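Local coordinates for protein Afp2 (Serratia entomophila, PDB 6RBN) that probably forms part of the contractile sheath around the inner tube of the anti-feeding prophage, a phage-tail-like injection system of Serratia entomophila, at residues 243-246 and 247-250; 273-277 and 278-282; 290-293 and 294-297. All blocks are in the same frame, centred on the assembly; numbering follows the deposited sequence.

Contact 1 (243-246 and 247-250); sequences DSDN and WRYI
Arg248 folds back along 243-246, and its side chain runs past Asp243, Ser244 and Asp245. Its CB sits 3.2 Å from Ser244 O, while Arg248 N gives that same oxygen a weak hydrogen bond. CG and CD then follow an extended course beside Asp243, with Arg248 CD 3.8 Å from Asp243 OD1. A bend at chi3 (-66°) swings the guanidinium round so that Ser244 O lies over the centre of one face, 3.2 Å from Arg248 CZ; the angles from NH1 and NH2 are too poor for hydrogen bonds, and an oxygen over the cationic face is probably an electrostatic contact. At the edge of the group, Arg248 NE gives Asp243 OD1 a nearly straight bond of 3.0 Å (171°). OD1 lies in the guanidinium plane, but NE approaches it from well above the carboxylate plane, 57° out. Arg239 also forms a salt bridge with OD1, so two arginines share one carboxylate oxygen. At the tip, Arg248 NH2 lies 3.6 Å from Asp245 OD1, a salt bridge that completes a three-residue network. This network lies in the loop that leads into helix 250-267 of the tail-sheath C-terminal domain. Ser244 OG in turn accepts the backbone N-H of Trp247, with Trp247 N 2.9 Å from Ser244 OG. The indole of Trp247 receives Asn246 CB over its five-membered ring, 3.7 Å from the centroid, in a CH-pi contact. Arg253 adds a cation-pi contact to that indole, and Gln447 of the Afp3 chain packs against it.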
loop_
_atom_site.group_PDB
_atom_site.type_symbol
_atom_site.label_atom_id
_atom_site.label_comp_id
_atom_site.label_asym_id
_atom_site.label_seq_id
_atom_site.Cartn_x
_atom_site.Cartn_y
_atom_site.Cartn_z
ATOM N N ASP C 243 91.869 -22.536 -1.220
ATOM C CA ASP C 243 91.465 -23.930 -1.381
ATOM C C ASP C 243 90.558 -24.337 -0.222
ATOM O O ASP C 243 90.952 -25.030 0.713
ATOM C CB ASP C 243 92.691 -24.829 -1.479
ATOM C CG ASP C 243 92.337 -26.256 -1.826
ATOM O OD1 ASP C 243 91.996 -26.518 -2.998
ATOM O OD2 ASP C 243 92.400 -27.120 -0.928
ATOM N N SER C 244 89.315 -23.878 -0.304
ATOM C CA SER C 244 88.280 -24.237 0.648
ATOM C C SER C 244 87.170 -24.984 -0.076
ATOM O O SER C 244 87.124 -25.022 -1.305
ATOM C CB SER C 244 87.713 -22.999 1.348
ATOM O OG SER C 244 87.055 -22.156 0.421
ATOM N N ASP C 245 86.265 -25.584 0.699
ATOM C CA ASP C 245 85.130 -26.272 0.096
ATOM C C ASP C 245 84.114 -25.306 -0.489
ATOM O O ASP C 245 83.314 -25.708 -1.339
ATOM C CB ASP C 245 84.447 -27.177 1.118
ATOM C CG ASP C 245 85.264 -28.404 1.447
ATOM O OD1 ASP C 245 86.008 -28.876 0.561
ATOM O OD2 ASP C 245 85.165 -28.897 2.588
ATOM N N ASN C 246 84.123 -24.049 -0.057
ATOM C CA ASN C 246 83.226 -23.044 -0.607
ATOM C C ASN C 246 83.820 -22.344 -1.821
ATOM O O ASN C 246 83.186 -22.291 -2.879
ATOM C CB ASN C 246 82.868 -22.007 0.461
ATOM C CG ASN C 246 81.872 -22.526 1.471
ATOM O OD1 ASN C 246 80.919 -23.218 1.121
ATOM N ND2 ASN C 246 82.078 -22.177 2.734
ATOM N N TRP C 247 85.032 -21.810 -1.694
ATOM C CA TRP C 247 85.541 -20.841 -2.654
ATOM C C TRP C 247 86.795 -21.333 -3.362
ATOM O O TRP C 247 87.711 -20.569 -3.661
ATOM C CB TRP C 247 85.789 -19.503 -1.978
ATOM C CG TRP C 247 84.595 -18.982 -1.272
ATOM C CD1 TRP C 247 84.446 -18.829 0.069
ATOM C CD2 TRP C 247 83.337 -18.636 -1.855
ATOM N NE1 TRP C 247 83.196 -18.355 0.356
ATOM C CE2 TRP C 247 82.493 -18.234 -0.811
ATOM C CE3 TRP C 247 82.845 -18.612 -3.163
ATOM C CZ2 TRP C 247 81.194 -17.812 -1.032
ATOM C CZ3 TRP C 247 81.565 -18.187 -3.376
ATOM C CH2 TRP C 247 80.755 -17.795 -2.321
ATOM N N ARG C 248 86.826 -22.628 -3.643
ATOM C CA ARG C 248 87.601 -23.200 -4.729
ATOM C C ARG C 248 86.850 -22.884 -6.026
ATOM O O ARG C 248 85.753 -22.327 -5.989
ATOM C CB ARG C 248 87.764 -24.700 -4.472
ATOM C CG ARG C 248 88.794 -25.465 -5.257
ATOM C CD ARG C 248 88.755 -26.934 -4.878
ATOM N NE ARG C 248 89.162 -27.176 -3.500
ATOM C CZ ARG C 248 88.382 -27.706 -2.565
ATOM N NH1 ARG C 248 87.140 -28.061 -2.857
ATOM N NH2 ARG C 248 88.846 -27.890 -1.338
ATOM N N TYR C 249 87.428 -23.233 -7.185
ATOM C CA TYR C 249 86.707 -23.255 -8.461
ATOM C C TYR C 249 86.163 -21.915 -8.950
ATOM O O TYR C 249 85.028 -21.564 -8.622
ATOM C CB TYR C 249 85.569 -24.286 -8.459
ATOM C CG TYR C 249 86.051 -25.706 -8.352
ATOM C CD1 TYR C 249 86.808 -26.273 -9.365
ATOM C CD2 TYR C 249 85.700 -26.498 -7.273
ATOM C CE1 TYR C 249 87.243 -27.571 -9.282
ATOM C CE2 TYR C 249 86.124 -27.804 -7.184
ATOM C CZ TYR C 249 86.895 -28.334 -8.192
ATOM O OH TYR C 249 87.322 -29.636 -8.105
ATOM N N ILE C 250 86.997 -21.147 -9.657
ATOM C CA ILE C 250 86.689 -19.912 -10.403
ATOM C C ILE C 250 85.269 -19.829 -10.981
ATOM O O ILE C 250 84.675 -18.743 -10.896
ATOM C CB ILE C 250 87.733 -19.699 -11.525
ATOM C CG1 ILE C 250 89.141 -19.566 -10.963
ATOM C CG2 ILE C 250 87.463 -18.455 -12.369
ATOM C CD1 ILE C 250 90.196 -19.585 -12.035
#

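Contact 2 (273-277 and 278-282); sequences EPNSQ and PTWQR
Trp280 and Thr279 reach back to the loop that precedes them at the N-terminal end of helix 277-295, where Ser276 holds the N-cap position, though its side chain makes no capping bond, and Asn275 is the centre of an inverse gamma turn. The tighter half of the contact is built round these two buried side chains, Trp280 and Thr279. The Trp280 side chain, with CG beside its own backbone N (chi1 -56°), turns toward the loop and brings NE1 to Asn275 OD1 at 2.8 Å. The acceptor lies in the indole plane, whereas the amide stands steeply across it, at 76°. Asn275 ND2 meanwhile bonds to Lys328 O, so both ends of the amide are engaged and its rotation is fixed. Ser276 O lies over one face of the indole toward its rim and also accepts the backbone N-H of Trp280, with Trp280 N 3.1 Å from Ser276 O. Thr279 OG1 donates to Pro274 O at 2.7 Å, in the carbonyl plane, and Thr279 CG2 rests 3.8 Å from Glu273 CB.

The looser part is carried by the side chains of Ser276, Gln277 and Pro278, which are partly exposed. Here Gln281 N gives Gln277 O a weak hydrogen bond of 3.3 Å, and Gln277 CA makes an off-centre CH-pi contact with the six-membered ring of Trp280. Ala149 of the Afp1 chain packs on Gln277 and Thr104 of that chain on Pro278, while Glu273 and Pro274 pair antiparallel with a strand of the Afp3 chain, carrying the sheet across the subunit interface. Glu273 also spans the helix start with a salt bridge: Glu273 OE1 lies 3.0 Å from Arg282 NH2, at the guanidinium edge, with the two charged planes almost perpendicular at 79°.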
loop_
_atom_site.group_PDB
_atom_site.type_symbol
_atom_site.label_atom_id
_atom_site.label_comp_id
_atom_site.label_asym_id
_atom_site.label_seq_id
_atom_site.Cartn_x
_atom_site.Cartn_y
_atom_site.Cartn_z
ATOM N N GLU C 273 62.292 3.588 -1.161
ATOM C CA GLU C 273 60.912 3.200 -0.981
ATOM C C GLU C 273 60.615 3.155 0.517
ATOM O O GLU C 273 61.543 3.072 1.324
ATOM C CB GLU C 273 60.673 1.840 -1.636
ATOM C CG GLU C 273 60.877 1.836 -3.137
ATOM C CD GLU C 273 59.856 2.666 -3.882
ATOM O OE1 GLU C 273 58.692 2.732 -3.433
ATOM O OE2 GLU C 273 60.220 3.252 -4.919
ATOM N N PRO C 274 59.344 3.249 0.924
ATOM C CA PRO C 274 59.028 3.144 2.356
ATOM C C PRO C 274 59.352 1.765 2.912
ATOM O O PRO C 274 58.991 0.743 2.328
ATOM C CB PRO C 274 57.525 3.436 2.411
ATOM C CG PRO C 274 57.033 3.182 1.044
ATOM C CD PRO C 274 58.142 3.600 0.145
ATOM N N ASN C 275 60.047 1.749 4.050
ATOM C CA ASN C 275 60.519 0.513 4.673
ATOM C C ASN C 275 59.335 -0.163 5.347
ATOM O O ASN C 275 59.142 -0.101 6.563
ATOM C CB ASN C 275 61.631 0.805 5.669
ATOM C CG ASN C 275 62.416 -0.431 6.049
ATOM O OD1 ASN C 275 62.137 -1.530 5.579
ATOM N ND2 ASN C 275 63.410 -0.253 6.903
ATOM N N SER C 276 58.524 -0.832 4.535
ATOM C CA SER C 276 57.307 -1.456 5.013
ATOM C C SER C 276 57.180 -2.837 4.398
ATOM O O SER C 276 57.887 -3.195 3.455
ATOM C CB SER C 276 56.078 -0.604 4.689
ATOM O OG SER C 276 55.882 -0.513 3.290
ATOM N N GLN C 277 56.262 -3.605 4.948
ATOM C CA GLN C 277 55.956 -4.969 4.537
ATOM C C GLN C 277 55.464 -5.120 3.089
ATOM O O GLN C 277 55.733 -6.171 2.498
ATOM C CB GLN C 277 54.951 -5.552 5.538
ATOM C CG GLN C 277 54.857 -7.068 5.611
ATOM C CD GLN C 277 53.917 -7.669 4.603
ATOM O OE1 GLN C 277 54.263 -8.606 3.898
ATOM N NE2 GLN C 277 52.713 -7.137 4.535
ATOM N N PRO C 278 54.752 -4.161 2.466
ATOM C CA PRO C 278 54.555 -4.281 1.010
ATOM C C PRO C 278 55.821 -4.126 0.193
ATOM O O PRO C 278 55.901 -4.691 -0.903
ATOM C CB PRO C 278 53.554 -3.165 0.695
ATOM C CG PRO C 278 52.816 -2.996 1.908
ATOM C CD PRO C 278 53.781 -3.190 3.013
ATOM N N THR C 279 56.806 -3.373 0.675
ATOM C CA THR C 279 58.053 -3.238 -0.063
ATOM C C THR C 279 58.902 -4.495 0.050
ATOM O O THR C 279 59.552 -4.889 -0.922
ATOM C CB THR C 279 58.818 -2.011 0.438
ATOM O OG1 THR C 279 57.968 -0.862 0.349
ATOM C CG2 THR C 279 60.051 -1.744 -0.403
ATOM N N TRP C 280 58.861 -5.160 1.208
ATOM C CA TRP C 280 59.636 -6.378 1.420
ATOM C C TRP C 280 59.117 -7.513 0.555
ATOM O O TRP C 280 59.893 -8.370 0.125
ATOM C CB TRP C 280 59.568 -6.794 2.887
ATOM C CG TRP C 280 60.011 -5.752 3.855
ATOM C CD1 TRP C 280 60.772 -4.651 3.598
ATOM C CD2 TRP C 280 59.630 -5.662 5.226
ATOM N NE1 TRP C 280 60.921 -3.904 4.735
ATOM C CE2 TRP C 280 60.220 -4.500 5.747
ATOM C CE3 TRP C 280 58.855 -6.462 6.068
ATOM C CZ2 TRP C 280 60.066 -4.122 7.070
ATOM C CZ3 TRP C 280 58.702 -6.081 7.378
ATOM C CH2 TRP C 280 59.306 -4.925 7.868
ATOM N N GLN C 281 57.808 -7.537 0.304
ATOM C CA GLN C 281 57.239 -8.496 -0.631
ATOM C C GLN C 281 57.643 -8.185 -2.059
ATOM O O GLN C 281 57.781 -9.099 -2.876
ATOM C CB GLN C 281 55.719 -8.506 -0.514
ATOM C CG GLN C 281 55.214 -9.007 0.804
ATOM C CD GLN C 281 55.630 -10.427 1.069
ATOM O OE1 GLN C 281 56.425 -10.698 1.964
ATOM N NE2 GLN C 281 55.113 -11.346 0.271
ATOM N N ARG C 282 57.830 -6.907 -2.379
ATOM C CA ARG C 282 58.211 -6.540 -3.734
ATOM C C ARG C 282 59.705 -6.729 -3.952
ATOM O O ARG C 282 60.150 -6.897 -5.092
ATOM C CB ARG C 282 57.765 -5.103 -4.013
ATOM C CG ARG C 282 57.824 -4.693 -5.466
ATOM C CD ARG C 282 57.212 -3.334 -5.695
ATOM N NE ARG C 282 57.965 -2.271 -5.054
ATOM C CZ ARG C 282 57.572 -1.006 -5.017
ATOM N NH1 ARG C 282 56.438 -0.645 -5.595
ATOM N NH2 ARG C 282 58.318 -0.099 -4.409
#

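Contact 3 (290-293 and 294-297); sequences YLHS and LWQQ
His292 and Trp295 set their rings obliquely, planes 59° apart and the imidazole centroid 5.6 Å from that of the six-membered indole ring, near the C-terminal end of helix 277-295. Nearest approach is His292 CE1 to Trp295 CZ3, 3.9 Å, with CE1 at the indole edge. Both side chains leave the helix with CG anti to the backbone N (chi1 -171° and 173°), and these torsions bring the ring ends together. The indole is held at its other end, where NE1 bonds to Gly302 O, while Arg143 of the Afp1 chain packs on the imidazole.

A second cluster is apolar. Leu294 CD2 touches both Tyr290 CE2 (4.2 Å) and Leu291 CD2 (4.1 Å), the leucine crossing both side chains at a slant. Val259 of helix 250-267 also packs on Leu294, and Ile263 on Tyr290, so this side joins the two long helices.

The backbone N atoms of Leu294, Trp295 and Gln296 donate to the oxygens of the residues four before them. Tyr290 O takes two donors from the same face of its carbonyl plane: Leu294 N at 3.1 Å and Ser293 OG at 3.0 Å.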
loop_
_atom_site.group_PDB
_atom_site.type_symbol
_atom_site.label_atom_id
_atom_site.label_comp_id
_atom_site.label_asym_id
_atom_site.label_seq_id
_atom_site.Cartn_x
_atom_site.Cartn_y
_atom_site.Cartn_z
ATOM N N TYR C 290 64.312 -13.290 -10.638
ATOM C CA TYR C 290 65.650 -13.368 -11.212
ATOM C C TYR C 290 66.236 -14.761 -11.050
ATOM O O TYR C 290 66.802 -15.319 -11.997
ATOM C CB TYR C 290 66.566 -12.327 -10.570
ATOM C CG TYR C 290 67.986 -12.400 -11.080
ATOM C CD1 TYR C 290 68.310 -11.943 -12.347
ATOM C CD2 TYR C 290 69.000 -12.934 -10.297
ATOM C CE1 TYR C 290 69.601 -12.015 -12.821
ATOM C CE2 TYR C 290 70.293 -13.013 -10.765
ATOM C CZ TYR C 290 70.587 -12.550 -12.025
ATOM O OH TYR C 290 71.873 -12.626 -12.498
ATOM N N LEU C 291 66.118 -15.339 -9.858
ATOM C CA LEU C 291 66.731 -16.634 -9.599
ATOM C C LEU C 291 65.988 -17.790 -10.249
ATOM O O LEU C 291 66.573 -18.864 -10.401
ATOM C CB LEU C 291 66.839 -16.879 -8.097
ATOM C CG LEU C 291 67.821 -15.986 -7.345
ATOM C CD1 LEU C 291 67.746 -16.250 -5.860
ATOM C CD2 LEU C 291 69.224 -16.215 -7.851
ATOM N N HIS C 292 64.724 -17.607 -10.636
ATOM C CA HIS C 292 64.033 -18.679 -11.343
ATOM C C HIS C 292 64.469 -18.749 -12.796
ATOM O O HIS C 292 64.633 -19.842 -13.345
ATOM C CB HIS C 292 62.520 -18.493 -11.279
ATOM C CG HIS C 292 61.749 -19.663 -11.800
ATOM N ND1 HIS C 292 61.473 -20.772 -11.031
ATOM C CD2 HIS C 292 61.239 -19.921 -13.026
ATOM C CE1 HIS C 292 60.795 -21.646 -11.752
ATOM N NE2 HIS C 292 60.641 -21.155 -12.967
ATOM N N SER C 293 64.646 -17.592 -13.438
ATOM C CA SER C 293 65.125 -17.571 -14.812
ATOM C C SER C 293 66.584 -17.981 -14.894
ATOM O O SER C 293 67.030 -18.486 -15.927
ATOM C CB SER C 293 64.940 -16.181 -15.410
ATOM O OG SER C 293 65.821 -15.259 -14.798
ATOM N N LEU C 294 67.338 -17.759 -13.822
ATOM C CA LEU C 294 68.714 -18.224 -13.755
ATOM C C LEU C 294 68.789 -19.722 -13.494
ATOM O O LEU C 294 69.706 -20.387 -13.983
ATOM C CB LEU C 294 69.452 -17.457 -12.662
ATOM C CG LEU C 294 70.951 -17.658 -12.525
ATOM C CD1 LEU C 294 71.656 -17.106 -13.739
ATOM C CD2 LEU C 294 71.424 -16.984 -11.275
ATOM N N TRP C 295 67.835 -20.266 -12.736
ATOM C CA TRP C 295 67.816 -21.699 -12.469
ATOM C C TRP C 295 67.425 -22.494 -13.703
ATOM O O TRP C 295 67.981 -23.569 -13.953
ATOM C CB TRP C 295 66.856 -22.007 -11.327
ATOM C CG TRP C 295 66.640 -23.464 -11.103
ATOM C CD1 TRP C 295 67.572 -24.383 -10.737
ATOM C CD2 TRP C 295 65.405 -24.172 -11.228
ATOM N NE1 TRP C 295 66.998 -25.623 -10.626
ATOM C CE2 TRP C 295 65.666 -25.520 -10.924
ATOM C CE3 TRP C 295 64.104 -23.799 -11.571
ATOM C CZ2 TRP C 295 64.676 -26.493 -10.951
ATOM C CZ3 TRP C 295 63.123 -24.767 -11.596
ATOM C CH2 TRP C 295 63.414 -26.096 -11.289
ATOM N N GLN C 296 66.474 -21.991 -14.483
ATOM C CA GLN C 296 65.990 -22.749 -15.627
ATOM C C GLN C 296 66.916 -22.676 -16.829
ATOM O O GLN C 296 66.674 -23.380 -17.814
ATOM C CB GLN C 296 64.591 -22.278 -16.026
ATOM C CG GLN C 296 64.523 -20.880 -16.587
ATOM C CD GLN C 296 63.108 -20.482 -16.935
ATOM O OE1 GLN C 296 62.179 -21.273 -16.777
ATOM N NE2 GLN C 296 62.934 -19.259 -17.423
ATOM N N GLN C 297 67.964 -21.856 -16.784
ATOM C CA GLN C 297 69.003 -21.893 -17.802
ATOM C C GLN C 297 70.256 -22.618 -17.321
ATOM O O GLN C 297 71.333 -22.428 -17.891
ATOM C CB GLN C 297 69.331 -20.481 -18.289
ATOM C CG GLN C 297 69.893 -19.533 -17.258
ATOM C CD GLN C 297 70.089 -18.139 -17.824
ATOM O OE1 GLN C 297 69.837 -17.897 -19.002
ATOM N NE2 GLN C 297 70.541 -17.216 -16.988
#

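All three contacts lie in the tail-sheath C-terminal domain, in series along the chain and without touching. Contacts 2 and 3 share helix 277-295, one at its start and the other near its C-terminal end, with centres about 23 Å and nearest atoms about 9 Å apart. Contact 1 sits in the loop before helix 250-267; its centre is also about 23 Å from that of contact 3 but about 35 Å from that of contact 2. Helix 250-267 links contacts 1 and 3, following contact 1 and packing on the Tyr290 and Leu294 side of contact 3. Afp3 reaches contacts 1 and 2 and Afp1 contacts 2 and 3, consistent with a sheath protein that touches other proteins of the sheath-tube complex.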